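Local coordinates for protein putative non-ribosomal peptide synthetase (Actinomadura parvosata subsp. kistnae, PDB 6M7L) that probably serves as a condensation-like X-domain of a non-ribosomal peptide synthetase, with a degenerate active-site motif, recruiting cytochrome P450 enzymes to the carrier-bound peptide, at residues Q28-L33 with R368-Q373; G43-V48 with R120-T125; R78-G81 with V86-E89; A148-A153 with P402-E407; A199-D202 with L207-D210. All coordinates share one frame; numbering follows the deposited sequence.

Contact 1 (Q28-L33 with R368-Q373); sequences QRRMWL and RHPIFQ
Arg30 reaches out from helix 26-34 to bring its guanidinium against Pro370 and His369, in the loop that leads into strand 374-380. In this condensation-type fold of two chloramphenicol-acetyltransferase-like lobes, the contact joins the N-terminal lobe to the C-terminal one. The backbones stay far apart, with 11.4 Å between Arg30 CA and Pro370 CA, and one long side chain makes the crossing. With CG anti to the backbone N (chi1 -170°) and the chain straight from CG to NE, Arg30 reaches its full length and meets the proline ring from the opposite direction. Its NH2 lies 3.3 Å from Pro370 CD and, more loosely, 3.9 Å from His369 CD2. Neither approach is a hydrogen bond; the polar grip comes from Glu407, which forms a salt bridge with NH1, and the proline and the imidazole lie beside this ion pair. That imidazole is itself held firmly. Pro370 CD sits 3.3 Å above one face, offset toward the rim, and the ring of Phe353 lies nearly parallel to it. The CG of His369 is anti to its N (chi1 -169°), which carries ND1 back over the loop to donate to Phe372 O at 2.9 Å, the acceptor close to the ring plane. The same loop is closed a second time where Gln373 NE2 donates to His369 O at 2.7 Å, the carbonyl oxygen lying in the plane of the glutamine amide.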
# COMPACT_ATOMS: atom_id res chain seq x y z
N GLN A 28 15.14 -2.44 22.75
CA GLN A 28 16.24 -3.34 22.42
C GLN A 28 16.83 -3.97 23.67
O GLN A 28 17.18 -5.16 23.66
CB GLN A 28 17.32 -2.57 21.65
CG GLN A 28 16.95 -2.23 20.23
CD GLN A 28 18.08 -1.53 19.52
OE1 GLN A 28 18.68 -0.58 20.04
NE2 GLN A 28 18.40 -2.00 18.31
N ARG A 29 16.95 -3.19 24.74
CA ARG A 29 17.46 -3.73 26.00
C ARG A 29 16.61 -4.90 26.48
O ARG A 29 17.14 -5.96 26.84
CB ARG A 29 17.50 -2.61 27.05
CG ARG A 29 17.80 -3.08 28.46
CD ARG A 29 19.20 -3.65 28.59
NE ARG A 29 19.46 -4.11 29.95
CZ ARG A 29 20.56 -4.75 30.33
NH1 ARG A 29 21.52 -5.01 29.46
NH2 ARG A 29 20.69 -5.14 31.60
N ARG A 30 15.29 -4.73 26.47
CA ARG A 30 14.42 -5.81 26.92
C ARG A 30 14.44 -6.98 25.94
O ARG A 30 14.46 -8.14 26.35
CB ARG A 30 12.99 -5.30 27.10
CG ARG A 30 12.08 -6.30 27.79
CD ARG A 30 10.74 -5.68 28.17
NE ARG A 30 9.88 -6.66 28.82
CZ ARG A 30 9.11 -7.52 28.16
NH1 ARG A 30 9.08 -7.52 26.84
NH2 ARG A 30 8.36 -8.39 28.83
N MET A 31 14.46 -6.69 24.63
CA MET A 31 14.49 -7.76 23.64
C MET A 31 15.77 -8.57 23.74
O MET A 31 15.74 -9.80 23.61
CB MET A 31 14.33 -7.18 22.23
CG MET A 31 12.97 -6.56 21.96
SD MET A 31 11.62 -7.69 22.31
CE MET A 31 12.16 -9.11 21.37
N TRP A 32 16.90 -7.91 23.98
CA TRP A 32 18.16 -8.62 24.12
C TRP A 32 18.12 -9.57 25.31
O TRP A 32 18.52 -10.74 25.22
CB TRP A 32 19.31 -7.63 24.25
CG TRP A 32 20.67 -8.27 24.18
CD1 TRP A 32 21.42 -8.46 23.06
CD2 TRP A 32 21.43 -8.80 25.27
NE1 TRP A 32 22.60 -9.08 23.38
CE2 TRP A 32 22.63 -9.30 24.73
CE3 TRP A 32 21.20 -8.91 26.65
CZ2 TRP A 32 23.61 -9.90 25.53
CZ3 TRP A 32 22.18 -9.50 27.43
CH2 TRP A 32 23.37 -9.99 26.87
N LEU A 33 17.62 -9.08 26.45
CA LEU A 33 17.55 -9.90 27.66
C LEU A 33 16.67 -11.12 27.44
O LEU A 33 17.09 -12.26 27.70
CB LEU A 33 17.05 -9.06 28.83
CG LEU A 33 18.01 -7.98 29.32
CD1 LEU A 33 17.34 -7.06 30.32
CD2 LEU A 33 19.25 -8.61 29.93
N ARG A 368 5.14 -13.83 32.61
CA ARG A 368 3.98 -12.96 32.66
C ARG A 368 4.40 -11.57 32.21
O ARG A 368 5.38 -11.02 32.72
CB ARG A 368 3.38 -12.89 34.07
CG ARG A 368 2.17 -11.97 34.18
CD ARG A 368 1.41 -12.20 35.48
NE ARG A 368 2.16 -11.73 36.64
CZ ARG A 368 1.89 -10.61 37.30
NH1 ARG A 368 0.87 -9.85 36.93
NH2 ARG A 368 2.63 -10.27 38.35
N HIS A 369 3.67 -11.01 31.25
CA HIS A 369 4.04 -9.73 30.68
C HIS A 369 3.88 -8.62 31.72
O HIS A 369 2.96 -8.66 32.54
CB HIS A 369 3.18 -9.42 29.45
CG HIS A 369 3.66 -8.26 28.64
ND1 HIS A 369 3.17 -6.98 28.81
CD2 HIS A 369 4.60 -8.17 27.67
CE1 HIS A 369 3.78 -6.16 27.97
NE2 HIS A 369 4.65 -6.86 27.27
N PRO A 370 4.77 -7.62 31.71
CA PRO A 370 4.69 -6.56 32.73
C PRO A 370 3.46 -5.68 32.56
O PRO A 370 2.95 -5.48 31.45
CB PRO A 370 5.98 -5.76 32.50
CG PRO A 370 6.89 -6.68 31.76
CD PRO A 370 6.00 -7.53 30.91
N ILE A 371 2.99 -5.17 33.69
CA ILE A 371 1.93 -4.16 33.79
C ILE A 371 0.60 -4.67 33.24
O ILE A 371 -0.43 -4.54 33.91
CB ILE A 371 2.35 -2.85 33.09
CG1 ILE A 371 3.66 -2.34 33.69
CG2 ILE A 371 1.27 -1.80 33.25
CD1 ILE A 371 4.13 -1.02 33.11
N PHE A 372 0.60 -5.23 32.03
CA PHE A 372 -0.62 -5.79 31.48
C PHE A 372 -0.31 -7.13 30.82
O PHE A 372 0.80 -7.37 30.35
CB PHE A 372 -1.29 -4.85 30.46
CG PHE A 372 -0.41 -4.43 29.32
CD1 PHE A 372 -0.31 -5.21 28.18
CD2 PHE A 372 0.32 -3.25 29.39
CE1 PHE A 372 0.50 -4.82 27.13
CE2 PHE A 372 1.13 -2.86 28.34
CZ PHE A 372 1.22 -3.65 27.21
N GLN A 373 -1.31 -8.00 30.81
CA GLN A 373 -1.23 -9.29 30.15
C GLN A 373 -2.25 -9.44 29.04
O GLN A 373 -2.20 -10.44 28.31
CB GLN A 373 -1.41 -10.44 31.17
CG GLN A 373 -0.38 -10.46 32.28
CD GLN A 373 -0.59 -9.36 33.30
OE1 GLN A 373 -1.71 -9.13 33.76
NE2 GLN A 373 0.48 -8.65 33.65

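Contact 2 (G43-V48 with R120-T125); sequences GLHVRV and RPFDLT
Phe122 drives its ring edge into a face of His45 in a T-shaped stack, centroids 4.8 Å apart and planes at 84°. The touching edge is CD1 and CE1: Phe122 CE1 stands over the centre of the imidazole, and Phe122 CD1 comes within 3.2 Å of His45 NE2. Gly43 C covers the other face of the imidazole, which is thus sandwiched between backbone and phenyl edge. His45 CE1 also approaches Arg120 O, at 3.2 Å. The ring reaches this slot because CG is anti to the carbonyl carbon (chi1 -50°), and ND1 is tied to Ala118 O at the end of helix 110-119. An alanine in place of His45 would probably leave the edge of Phe122 without the face it packs on and Ala118 O without its donor. One step further out, Arg131 makes a cation-pi contact with Phe122 and hydrogen-bonds Arg120 O, bracing the same loop. Beyond it, Asp123 OD1 takes both Thr125 N and Thr125 OG1 (2.6 Å to the hydroxyl) from one face of its carboxylate and forms a salt bridge with Arg36; the bond to Thr125 N makes an Asx turn just after the phenylalanine. The ring pair therefore seats the loop between helix 110-119 and strand 130-136 on the start of strand 45-53, part of the N-terminal sheet of the acetyltransferase-like lobe of condensation domains.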
# COMPACT_ATOMS: atom_id res chain seq x y z
N GLY A 43 11.34 -17.83 19.92
CA GLY A 43 11.99 -16.54 19.76
C GLY A 43 10.98 -15.45 19.46
O GLY A 43 10.01 -15.66 18.73
N LEU A 44 11.19 -14.28 20.06
CA LEU A 44 10.36 -13.11 19.79
C LEU A 44 10.84 -12.51 18.47
O LEU A 44 11.73 -11.65 18.43
CB LEU A 44 10.44 -12.11 20.93
CG LEU A 44 9.73 -12.54 22.21
CD1 LEU A 44 9.98 -11.54 23.34
CD2 LEU A 44 8.24 -12.68 21.95
N HIS A 45 10.25 -12.99 17.38
CA HIS A 45 10.67 -12.62 16.03
C HIS A 45 9.47 -12.13 15.23
O HIS A 45 8.32 -12.50 15.50
CB HIS A 45 11.30 -13.81 15.29
CG HIS A 45 12.38 -14.51 16.06
ND1 HIS A 45 12.61 -15.86 15.95
CD2 HIS A 45 13.30 -14.04 16.94
CE1 HIS A 45 13.62 -16.20 16.73
NE2 HIS A 45 14.06 -15.11 17.34
N VAL A 46 9.75 -11.31 14.24
CA VAL A 46 8.82 -11.06 13.15
C VAL A 46 9.27 -11.93 11.98
O VAL A 46 10.46 -12.22 11.82
CB VAL A 46 8.76 -9.57 12.75
CG1 VAL A 46 8.07 -8.76 13.84
CG2 VAL A 46 10.15 -9.04 12.48
N ARG A 47 8.32 -12.36 11.16
CA ARG A 47 8.68 -13.25 10.07
C ARG A 47 7.63 -13.18 8.97
O ARG A 47 6.46 -12.90 9.22
CB ARG A 47 8.87 -14.70 10.54
CG ARG A 47 7.59 -15.43 10.92
CD ARG A 47 7.07 -14.97 12.29
NE ARG A 47 5.70 -14.47 12.18
CZ ARG A 47 4.62 -15.22 12.35
NH1 ARG A 47 3.42 -14.69 12.20
NH2 ARG A 47 4.75 -16.51 12.66
N VAL A 48 8.09 -13.42 7.74
CA VAL A 48 7.23 -13.38 6.56
C VAL A 48 7.64 -14.52 5.64
O VAL A 48 8.83 -14.73 5.38
CB VAL A 48 7.33 -12.03 5.83
CG1 VAL A 48 8.78 -11.65 5.58
CG2 VAL A 48 6.54 -12.07 4.52
N ARG A 120 13.78 -20.66 15.56
CA ARG A 120 15.19 -20.87 15.90
C ARG A 120 15.76 -19.61 16.55
O ARG A 120 15.66 -18.52 15.97
CB ARG A 120 16.01 -21.23 14.67
CG ARG A 120 15.82 -22.65 14.17
CD ARG A 120 16.81 -22.98 13.07
NE ARG A 120 16.79 -24.40 12.72
CZ ARG A 120 17.52 -24.94 11.75
NH1 ARG A 120 18.33 -24.18 11.02
NH2 ARG A 120 17.44 -26.24 11.50
N PRO A 121 16.35 -19.71 17.74
CA PRO A 121 16.80 -18.51 18.45
C PRO A 121 17.97 -17.84 17.76
O PRO A 121 18.72 -18.46 17.00
CB PRO A 121 17.20 -19.05 19.83
CG PRO A 121 16.56 -20.41 19.93
CD PRO A 121 16.54 -20.94 18.54
N PHE A 122 18.13 -16.55 18.05
CA PHE A 122 19.26 -15.77 17.59
C PHE A 122 20.27 -15.62 18.73
O PHE A 122 19.89 -15.42 19.89
CB PHE A 122 18.83 -14.38 17.12
CG PHE A 122 18.10 -14.37 15.81
CD1 PHE A 122 16.72 -14.42 15.77
CD2 PHE A 122 18.80 -14.28 14.61
CE1 PHE A 122 16.04 -14.39 14.56
CE2 PHE A 122 18.13 -14.26 13.40
CZ PHE A 122 16.75 -14.31 13.38
N ASP A 123 21.55 -15.72 18.39
CA ASP A 123 22.64 -15.33 19.29
C ASP A 123 23.02 -13.91 18.91
O ASP A 123 23.94 -13.68 18.12
CB ASP A 123 23.82 -16.29 19.19
CG ASP A 123 24.98 -15.88 20.07
OD1 ASP A 123 24.85 -14.87 20.80
OD2 ASP A 123 26.03 -16.55 20.02
N LEU A 124 22.29 -12.94 19.48
CA LEU A 124 22.44 -11.54 19.09
C LEU A 124 23.83 -10.98 19.38
O LEU A 124 24.15 -9.90 18.88
CB LEU A 124 21.38 -10.70 19.79
CG LEU A 124 19.93 -11.04 19.43
CD1 LEU A 124 18.96 -10.16 20.21
CD2 LEU A 124 19.71 -10.89 17.93
N THR A 125 24.65 -11.67 20.17
CA THR A 125 26.01 -11.19 20.42
C THR A 125 26.92 -11.43 19.22
O THR A 125 27.80 -10.60 18.95
CB THR A 125 26.59 -11.84 21.67
OG1 THR A 125 26.73 -13.25 21.46
CG2 THR A 125 25.70 -11.60 22.87

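Contact 3 (R78-G81 with V86-E89); sequences RFPG and VRQE
Val86 comes first, its CA 4.3 Å from that of Gly81 in a single backbone bridge. Its CG1, anti to the backbone N, rests 3.9 Å from Phe79 CB, while the rest of the side chain turns to helix 26-34. Arg87 follows, its N donating to Pro80 O at 2.9 Å; the proline has no N-H to return the bond. The long side chain crosses Pro80 obliquely, NH1 beside Pro80 CG, with Glu89 CB near the rim of one guanidinium face. On the backbone, Arg87 O receives a CA-H...O contact from Phe79 CA (3.2 Å). The CB of Gln88 is directed away from the other segment, yet its CG meets Phe79 CE2 at 3.6 Å and its amide runs beside the phenyl ring, planes 11° apart; the amide ends are held by Gln28 and Pro23 through weak bonds. Glu89 closes the walk as the hydrogen-bonded antiparallel partner of Arg78, Glu89 N reaching Arg78 O at 2.6 Å and the reverse bond beside it. Extended, with CG anti to N (chi1 180°), it lies alongside Arg78 and is gripped side-on in a salt bridge: Arg78 NE meets Glu89 OE1 at 3.0 Å, and Arg78 NH2 reaches both carboxylate oxygens. OE1 has two donors on one face of its plane, which limits rotation of the carboxylate. An irregular beta-hairpin results, regularly paired at Arg78-Glu89 and set against helix 26-34 in the N-terminal lobe.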
# COMPACT_ATOMS: atom_id res chain seq x y z
N ARG A 78 25.10 -5.91 15.41
CA ARG A 78 25.26 -6.97 16.39
C ARG A 78 25.20 -6.38 17.80
O ARG A 78 25.46 -5.19 18.01
CB ARG A 78 26.58 -7.71 16.18
CG ARG A 78 26.44 -9.21 16.20
CD ARG A 78 27.46 -9.85 15.28
NE ARG A 78 28.77 -9.22 15.42
CZ ARG A 78 29.91 -9.78 15.03
NH1 ARG A 78 29.91 -10.99 14.50
NH2 ARG A 78 31.06 -9.12 15.19
N PHE A 79 24.86 -7.23 18.77
CA PHE A 79 24.57 -6.79 20.13
C PHE A 79 25.41 -7.55 21.14
O PHE A 79 24.91 -8.43 21.85
CB PHE A 79 23.08 -6.94 20.45
CG PHE A 79 22.18 -6.26 19.47
CD1 PHE A 79 21.69 -6.94 18.37
CD2 PHE A 79 21.84 -4.93 19.64
CE1 PHE A 79 20.87 -6.30 17.46
CE2 PHE A 79 21.01 -4.29 18.74
CZ PHE A 79 20.53 -4.98 17.64
N PRO A 80 26.70 -7.23 21.25
CA PRO A 80 27.53 -7.83 22.29
C PRO A 80 27.39 -7.06 23.60
O PRO A 80 27.02 -5.89 23.64
CB PRO A 80 28.94 -7.71 21.73
CG PRO A 80 28.89 -6.46 20.92
CD PRO A 80 27.48 -6.34 20.37
N GLY A 81 27.70 -7.76 24.69
CA GLY A 81 27.62 -7.17 26.01
C GLY A 81 27.26 -8.22 27.04
O GLY A 81 27.48 -9.41 26.83
N VAL A 86 24.65 -3.53 27.08
CA VAL A 86 24.60 -4.06 25.72
C VAL A 86 24.99 -2.95 24.76
O VAL A 86 24.62 -1.79 24.95
CB VAL A 86 23.20 -4.62 25.38
CG1 VAL A 86 23.19 -5.23 23.99
CG2 VAL A 86 22.76 -5.64 26.42
N ARG A 87 25.73 -3.31 23.72
CA ARG A 87 26.28 -2.37 22.75
C ARG A 87 25.78 -2.70 21.35
O ARG A 87 25.56 -3.87 21.02
CB ARG A 87 27.81 -2.37 22.81
CG ARG A 87 28.51 -1.65 21.67
CD ARG A 87 30.02 -1.78 21.78
NE ARG A 87 30.66 -1.77 20.46
CZ ARG A 87 31.15 -2.85 19.86
NH1 ARG A 87 31.09 -4.03 20.47
NH2 ARG A 87 31.71 -2.75 18.66
N GLN A 88 25.61 -1.67 20.53
CA GLN A 88 25.21 -1.82 19.13
C GLN A 88 26.46 -1.82 18.26
O GLN A 88 27.08 -0.77 18.05
CB GLN A 88 24.25 -0.70 18.72
CG GLN A 88 22.80 -1.12 18.54
CD GLN A 88 21.90 0.04 18.18
OE1 GLN A 88 21.06 -0.05 17.28
NE2 GLN A 88 22.05 1.15 18.89
N GLU A 89 26.83 -2.99 17.74
CA GLU A 89 27.98 -3.14 16.86
C GLU A 89 27.50 -3.26 15.42
O GLU A 89 26.92 -4.29 15.04
CB GLU A 89 28.81 -4.36 17.26
CG GLU A 89 30.04 -4.59 16.39
CD GLU A 89 30.62 -5.98 16.53
OE1 GLU A 89 29.89 -6.88 17.00
OE2 GLU A 89 31.80 -6.18 16.18

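Contact 4 (A148-A153 with P402-E407); sequences AHRIAA and PEEAME
Arg150 and Glu404 meet through one weak, lopsided salt bridge, Arg150 NH1 to Glu404 OE1 at 3.2 Å with an N-H...O angle of 152°. The carboxylate lies at the guanidinium's edge, near its plane, but the two flat groups are almost perpendicular, 84° apart, so the two-pronged grip of a coplanar pair cannot form. Glu404 OE2 is 3.4 Å from the same NH1, and Arg150 NH2 comes only loosely near Ala405 O, at 4.1 Å. All three touching residues, Arg150, Glu404 and Ala405, are partly exposed, and this single weak bond lies at the surface. Reach comes from a bent chain: CG stands anti to the carbonyl carbon (chi1 -60°), while a turn at chi3 swings the guanidinium toward the 402-407 loop. At its base Arg150 is far better packed, lying against Met31 of helix 26-34 and Val46 of strand 45-53. This segment begins the condensation-domain active-site motif HHxxxDG in degenerate form, with Arg150 where the second histidine would stand, consistent with an X-domain that has lost condensation activity. The tight side belongs to the motif's own buried turn. Ile151 N donates to His149 ND1 at 3.1 Å, close to the plane of the imidazole, and Ala152 N donates to His149 O at 2.9 Å; the ring of His45 meets the imidazole as well. On the other side of the contact, the loop is steadied by its neighbours: Pro402 O takes a bond from Arg47 NH2, and Glu403 OE1 one from Ser248.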
# COMPACT_ATOMS: atom_id res chain seq x y z
N ALA A 148 13.29 -12.00 11.39
CA ALA A 148 14.04 -10.89 11.95
C ALA A 148 13.70 -10.77 13.43
O ALA A 148 12.52 -10.78 13.80
CB ALA A 148 13.72 -9.58 11.22
N HIS A 149 14.73 -10.67 14.27
CA HIS A 149 14.49 -10.53 15.70
C HIS A 149 13.85 -9.18 15.99
O HIS A 149 14.16 -8.18 15.35
CB HIS A 149 15.80 -10.69 16.47
CG HIS A 149 15.60 -11.00 17.92
ND1 HIS A 149 15.23 -10.05 18.84
CD2 HIS A 149 15.69 -12.17 18.60
CE1 HIS A 149 15.11 -10.61 20.03
NE2 HIS A 149 15.39 -11.89 19.92
N ARG A 150 12.95 -9.16 16.98
CA ARG A 150 12.23 -7.93 17.29
C ARG A 150 13.12 -6.87 17.92
O ARG A 150 12.65 -5.75 18.15
CB ARG A 150 11.04 -8.22 18.19
CG ARG A 150 10.03 -9.19 17.59
CD ARG A 150 8.80 -9.33 18.48
NE ARG A 150 7.59 -8.91 17.78
CZ ARG A 150 6.80 -9.72 17.08
NH1 ARG A 150 5.72 -9.24 16.48
NH2 ARG A 150 7.09 -11.01 16.99
N ILE A 151 14.39 -7.18 18.19
CA ILE A 151 15.35 -6.16 18.59
C ILE A 151 15.71 -5.27 17.42
O ILE A 151 16.24 -4.17 17.61
CB ILE A 151 16.61 -6.82 19.19
CG1 ILE A 151 17.43 -5.81 19.99
CG2 ILE A 151 17.46 -7.43 18.09
CD1 ILE A 151 18.66 -6.41 20.64
N ALA A 152 15.42 -5.72 16.19
CA ALA A 152 15.77 -4.98 14.99
C ALA A 152 14.58 -4.63 14.11
O ALA A 152 14.71 -3.73 13.27
CB ALA A 152 16.77 -5.77 14.14
N ALA A 153 13.45 -5.30 14.27
CA ALA A 153 12.33 -5.13 13.35
C ALA A 153 11.02 -5.26 14.12
O ALA A 153 10.86 -6.18 14.93
CB ALA A 153 12.39 -6.17 12.23
N PRO A 402 1.73 -19.52 11.61
CA PRO A 402 1.01 -19.49 12.88
C PRO A 402 1.15 -18.14 13.56
O PRO A 402 1.98 -17.31 13.19
CB PRO A 402 1.67 -20.61 13.69
CG PRO A 402 2.23 -21.53 12.66
CD PRO A 402 2.68 -20.64 11.53
N GLU A 403 0.31 -17.93 14.58
CA GLU A 403 0.32 -16.66 15.30
C GLU A 403 1.71 -16.38 15.86
O GLU A 403 2.43 -17.29 16.28
CB GLU A 403 -0.71 -16.69 16.43
CG GLU A 403 -2.15 -16.75 15.96
CD GLU A 403 -2.64 -15.44 15.37
OE1 GLU A 403 -3.72 -15.43 14.74
OE2 GLU A 403 -1.95 -14.41 15.54
N GLU A 404 2.08 -15.10 15.87
CA GLU A 404 3.40 -14.70 16.35
C GLU A 404 3.58 -15.07 17.81
O GLU A 404 2.63 -15.11 18.59
CB GLU A 404 3.59 -13.19 16.17
CG GLU A 404 3.98 -12.77 14.77
CD GLU A 404 3.84 -11.28 14.56
OE1 GLU A 404 3.06 -10.64 15.29
OE2 GLU A 404 4.52 -10.74 13.66
N ALA A 405 4.83 -15.36 18.18
CA ALA A 405 5.16 -15.57 19.58
C ALA A 405 4.91 -14.29 20.36
O ALA A 405 5.26 -13.19 19.90
CB ALA A 405 6.62 -16.00 19.72
N MET A 406 4.28 -14.42 21.52
CA MET A 406 3.94 -13.26 22.33
C MET A 406 4.10 -13.59 23.80
O MET A 406 4.08 -14.75 24.20
CB MET A 406 2.51 -12.77 22.05
CG MET A 406 1.42 -13.72 22.52
SD MET A 406 -0.22 -13.02 22.28
CE MET A 406 -1.24 -14.19 23.17
N GLU A 407 4.27 -12.54 24.60
CA GLU A 407 4.31 -12.67 26.05
C GLU A 407 2.95 -12.48 26.69
O GLU A 407 2.76 -12.87 27.85
CB GLU A 407 5.28 -11.66 26.66
CG GLU A 407 6.68 -11.69 26.08
CD GLU A 407 7.59 -10.70 26.75
OE1 GLU A 407 7.95 -10.92 27.93
OE2 GLU A 407 7.93 -9.68 26.11

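Contact 5 (A199-D202 with L207-D210); sequences AGAD and LIWD
Ala201 and Trp209 bring the two backbones closest, 5.1 Å between their CA atoms, where the loop 199-202 passes the first turn of helix 207-218. Gly200, at phi -85° and psi 37°, turns the chain so that its carbonyl oxygen faces the helix; there it accepts from Ser206 OG and lies 3.7 Å from Ile208 CG2 and 3.9 Å from Trp209 CB. No hydrogen bond links the segments directly, and the contact is made by side chains on carbonyls and methyls. Ile208 does most of the apolar work. Its CG1 is anti to the backbone N (chi1 160°), sending CD1 out to Ala201 CB at 3.7 Å, while the CG2 branch stays back against the Gly200 carbonyl. Ala201 makes this touch although its CB is directed away from the helix. Leu198 covers more of the same isoleucine. A glycine in place of Ile208 would probably open a gap beside Ala201 and leave the Gly200 carbonyl without its methyl cover. Trp209, with CG also anti to N, brings the indole edge to Ala201 O, which lies in the ring plane, 3.2 Å from Trp209 CD1; Arg204 packs on the same residue. Together these touches fold the short loop between helix 187-196 and helix 207-218 back on the following helix, an interhelical turn in the stretch joining the two lobes of a condensation-type fold.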
# COMPACT_ATOMS: atom_id res chain seq x y z
N ALA A 199 17.45 11.50 29.06
CA ALA A 199 18.53 11.63 30.03
C ALA A 199 18.13 12.46 31.24
O ALA A 199 18.77 12.35 32.29
CB ALA A 199 19.76 12.26 29.36
N GLY A 200 17.08 13.27 31.13
CA GLY A 200 16.58 14.03 32.25
C GLY A 200 15.62 13.23 33.11
O GLY A 200 14.63 13.76 33.61
N ALA A 201 15.90 11.93 33.26
CA ALA A 201 15.03 11.08 34.07
C ALA A 201 15.08 11.49 35.53
O ALA A 201 14.04 11.56 36.20
CB ALA A 201 15.44 9.61 33.91
N ASP A 202 16.27 11.77 36.05
CA ASP A 202 16.45 12.17 37.45
C ASP A 202 16.63 13.69 37.49
O ASP A 202 17.73 14.21 37.62
CB ASP A 202 17.63 11.44 38.08
CG ASP A 202 17.29 10.00 38.44
OD1 ASP A 202 16.30 9.79 39.17
OD2 ASP A 202 18.01 9.09 37.98
N LEU A 207 10.71 16.80 31.60
CA LEU A 207 9.71 16.28 30.67
C LEU A 207 9.43 14.81 30.93
O LEU A 207 8.29 14.42 31.23
CB LEU A 207 10.18 16.50 29.23
CG LEU A 207 9.41 15.80 28.11
CD1 LEU A 207 7.92 16.12 28.18
CD2 LEU A 207 9.98 16.18 26.75
N ILE A 208 10.46 13.96 30.82
CA ILE A 208 10.28 12.54 31.08
C ILE A 208 10.06 12.29 32.57
O ILE A 208 9.32 11.38 32.95
CB ILE A 208 11.48 11.75 30.53
CG1 ILE A 208 11.58 10.37 31.19
CG2 ILE A 208 12.77 12.56 30.67
CD1 ILE A 208 12.97 9.76 31.14
N TRP A 209 10.68 13.11 33.43
CA TRP A 209 10.42 13.00 34.87
C TRP A 209 8.94 13.19 35.18
O TRP A 209 8.37 12.46 35.99
CB TRP A 209 11.26 14.02 35.64
CG TRP A 209 11.16 13.92 37.14
CD1 TRP A 209 12.05 13.33 37.99
CD2 TRP A 209 10.11 14.45 37.97
NE1 TRP A 209 11.62 13.45 39.29
CE2 TRP A 209 10.43 14.13 39.30
CE3 TRP A 209 8.93 15.16 37.71
CZ2 TRP A 209 9.62 14.49 40.37
CZ3 TRP A 209 8.12 15.52 38.78
CH2 TRP A 209 8.47 15.19 40.09
N ASP A 210 8.31 14.19 34.55
CA ASP A 210 6.87 14.35 34.69
C ASP A 210 6.14 13.10 34.24
O ASP A 210 5.14 12.70 34.85
CB ASP A 210 6.38 15.56 33.89
CG ASP A 210 6.11 16.77 34.76
OD1 ASP A 210 6.26 17.91 34.26
OD2 ASP A 210 5.76 16.59 35.95

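Contacts 1 and 4 cross in sequence, together tie the lobes, and touch where Arg30 of the first meets Glu407 of the second. Contact 1 is buried and van der Waals in kind, whereas contact 4 is a weak salt bridge at the surface. Contacts 2 and 3 are both partly buried. Contact 2 lies about 7 Å from contact 4, centre to centre, on neighbouring strands of one sheet, and rests on an aromatic stack. Contact 3 combines backbone pairing with a salt bridge and joins contact 2 where Phe79 N meets Leu124 O, and contact 1 through Trp32. Contact 5 touches none of the others, its nearest atoms about 13 Å from contact 1, and is peripheral and mostly apolar, with carbonyl oxygens against carbon.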